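Local coordinates for protein branched-chain phosphotransacylase (Enterococcus faecalis, PDB 1YCO) that probably transfers acyl groups, most likely branched-chain ones, as a phosphotransacylase, at residues L115-A120 and A213-V218. Numbering follows the deposited sequence.
Sequences LLTDCA and ADILVV
Leu115 lies level with Ile215, and Leu116 with Leu216, in the two middle strands of a mixed six-stranded sheet, where strands 113-117 and 215-217 run parallel. The pair is a worked example of how parallel strands zip together, a residue bonding to the two residues that flank its partner: Leu115 uses N and O to hold Asp214 O and Leu216 N, either side of Ile215. The bond from Leu115 N to Asp214 O is nearly straight (2.8 Å, 171° at the hydrogen), and Leu115 O receives Leu216 N at 2.7 Å. Thr117 N then reaches Leu216 O at 3.0 Å, in a more bent bond (146° at the hydrogen).

Packing is close on the face under helix 127-143. Leu115 crosses Ile215 at a slant, its CB and CD1 both lying against CG1 of Ile215. Farther along, Thr117 stands beside Val217, pointing the same way, and meets it methyl to methyl, CG2 to CG2 at 3.9 Å. With its OG1 anti to the backbone N (chi1 174°), Thr117 presents this methyl to the neighbouring strand while the hydroxyl bonds to His102 O on strand 101-107.

The other face, covered by helix 221-234, is joined more sparsely: the Leu116 side chain runs about perpendicular to that of Val218 and touches it CD1 to CG1 at 3.9 Å. Past Thr117 and Val217 the chains part, and a water enters, 2.7 Å from Val218 O but only weakly linked to Thr117 O, against which Val218 CG2 rests at 3.4 Å.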
loop_
_atom_site.group_PDB
_atom_site.type_symbol
_atom_site.label_atom_id
_atom_site.label_comp_id
_atom_site.label_asym_id
_atom_site.label_seq_id
_atom_site.Cartn_x
_atom_site.Cartn_y
_atom_site.Cartn_z
ATOM N N LEU A 115 -9.745 10.977 3.779
ATOM C CA LEU A 115 -8.627 11.120 4.677
ATOM C C LEU A 115 -7.982 9.748 4.861
ATOM O O LEU A 115 -8.653 8.716 4.826
ATOM C CB LEU A 115 -9.099 11.694 6.018
ATOM C CG LEU A 115 -9.897 13.012 5.969
ATOM C CD1 LEU A 115 -10.153 13.496 7.408
ATOM C CD2 LEU A 115 -9.124 14.084 5.211
ATOM N N LEU A 116 -6.665 9.758 4.998
ATOM C CA LEU A 116 -5.885 8.554 5.206
ATOM C C LEU A 116 -5.145 8.770 6.512
ATOM O O LEU A 116 -4.532 9.822 6.720
ATOM C CB LEU A 116 -4.870 8.365 4.077
ATOM C CG LEU A 116 -3.878 7.196 4.216
ATOM C CD1 LEU A 116 -4.608 5.873 4.343
ATOM C CD2 LEU A 116 -2.961 7.185 3.002
ATOM N N THR A 117 -5.185 7.799 7.407
ATOM C CA THR A 117 -4.480 8.054 8.625
ATOM C C THR A 117 -3.554 7.046 9.227
ATOM O O THR A 117 -3.805 5.839 9.351
ATOM C CB THR A 117 -5.411 8.584 9.741
ATOM O OG1 THR A 117 -4.661 8.675 10.952
ATOM C CG2 THR A 117 -6.595 7.687 9.942
ATOM N N ASP A 118 -2.445 7.668 9.583
ATOM C CA ASP A 118 -1.291 7.139 10.231
ATOM C C ASP A 118 -0.286 6.332 9.466
ATOM O O ASP A 118 -0.128 5.142 9.677
ATOM C CB ASP A 118 -1.684 6.467 11.523
ATOM C CG ASP A 118 -0.884 7.020 12.689
ATOM O OD1 ASP A 118 -1.070 6.526 13.825
ATOM O OD2 ASP A 118 -0.063 7.943 12.442
ATOM N N CYS A 119 0.441 7.044 8.611
ATOM C CA CYS A 119 1.501 6.460 7.817
ATOM C C CYS A 119 2.831 7.161 8.113
ATOM O O CYS A 119 3.700 7.246 7.240
ATOM C CB CYS A 119 1.152 6.584 6.349
ATOM S SG CYS A 119 0.335 8.120 5.920
ATOM N N ALA A 120 2.981 7.661 9.347
ATOM C CA ALA A 120 4.201 8.355 9.776
ATOM C C ALA A 120 4.477 8.354 11.284
ATOM O O ALA A 120 5.639 8.369 11.697
ATOM C CB ALA A 120 4.182 9.803 9.277
ATOM N N ALA A 213 -16.251 5.564 1.723
ATOM C CA ALA A 213 -15.653 5.947 3.003
ATOM C C ALA A 213 -15.020 7.331 2.962
ATOM O O ALA A 213 -14.464 7.740 1.945
ATOM C CB ALA A 213 -14.612 4.929 3.419
ATOM N N ASP A 214 -15.092 8.044 4.078
ATOM C CA ASP A 214 -14.523 9.386 4.153
ATOM C C ASP A 214 -13.123 9.393 4.757
ATOM O O ASP A 214 -12.326 10.311 4.536
ATOM C CB ASP A 214 -15.449 10.280 4.962
ATOM C CG ASP A 214 -16.811 10.388 4.338
ATOM O OD1 ASP A 214 -16.892 10.920 3.213
ATOM O OD2 ASP A 214 -17.796 9.935 4.960
ATOM N N ILE A 215 -12.839 8.357 5.528
ATOM C CA ILE A 215 -11.558 8.220 6.174
ATOM C C ILE A 215 -11.134 6.769 6.106
ATOM O O ILE A 215 -11.917 5.855 6.390
ATOM C CB ILE A 215 -11.631 8.606 7.661
ATOM C CG1 ILE A 215 -12.099 10.051 7.802
ATOM C CG2 ILE A 215 -10.261 8.385 8.324
ATOM C CD1 ILE A 215 -12.319 10.484 9.227
ATOM N N LEU A 216 -9.883 6.552 5.738
ATOM C CA LEU A 216 -9.365 5.201 5.679
ATOM C C LEU A 216 -8.372 5.107 6.829
ATOM O O LEU A 216 -7.580 6.014 7.034
ATOM C CB LEU A 216 -8.665 4.957 4.345
ATOM C CG LEU A 216 -9.452 5.156 3.040
ATOM C CD1 LEU A 216 -8.537 4.884 1.840
ATOM C CD2 LEU A 216 -10.659 4.224 3.005
ATOM N N VAL A 217 -8.458 4.025 7.593
ATOM C CA VAL A 217 -7.563 3.769 8.716
ATOM C C VAL A 217 -6.796 2.456 8.456
ATOM O O VAL A 217 -7.389 1.377 8.340
ATOM C CB VAL A 217 -8.346 3.640 10.053
ATOM C CG1 VAL A 217 -7.382 3.454 11.222
ATOM C CG2 VAL A 217 -9.195 4.864 10.276
ATOM N N VAL A 218 -5.473 2.570 8.355
ATOM C CA VAL A 218 -4.594 1.432 8.105
ATOM C C VAL A 218 -4.114 0.805 9.404
ATOM O O VAL A 218 -4.196 1.414 10.458
ATOM C CB VAL A 218 -3.365 1.846 7.284
ATOM C CG1 VAL A 218 -3.815 2.367 5.921
ATOM C CG2 VAL A 218 -2.585 2.911 8.042
HETATM O O HOH W 1 -2.770 3.421 11.588
#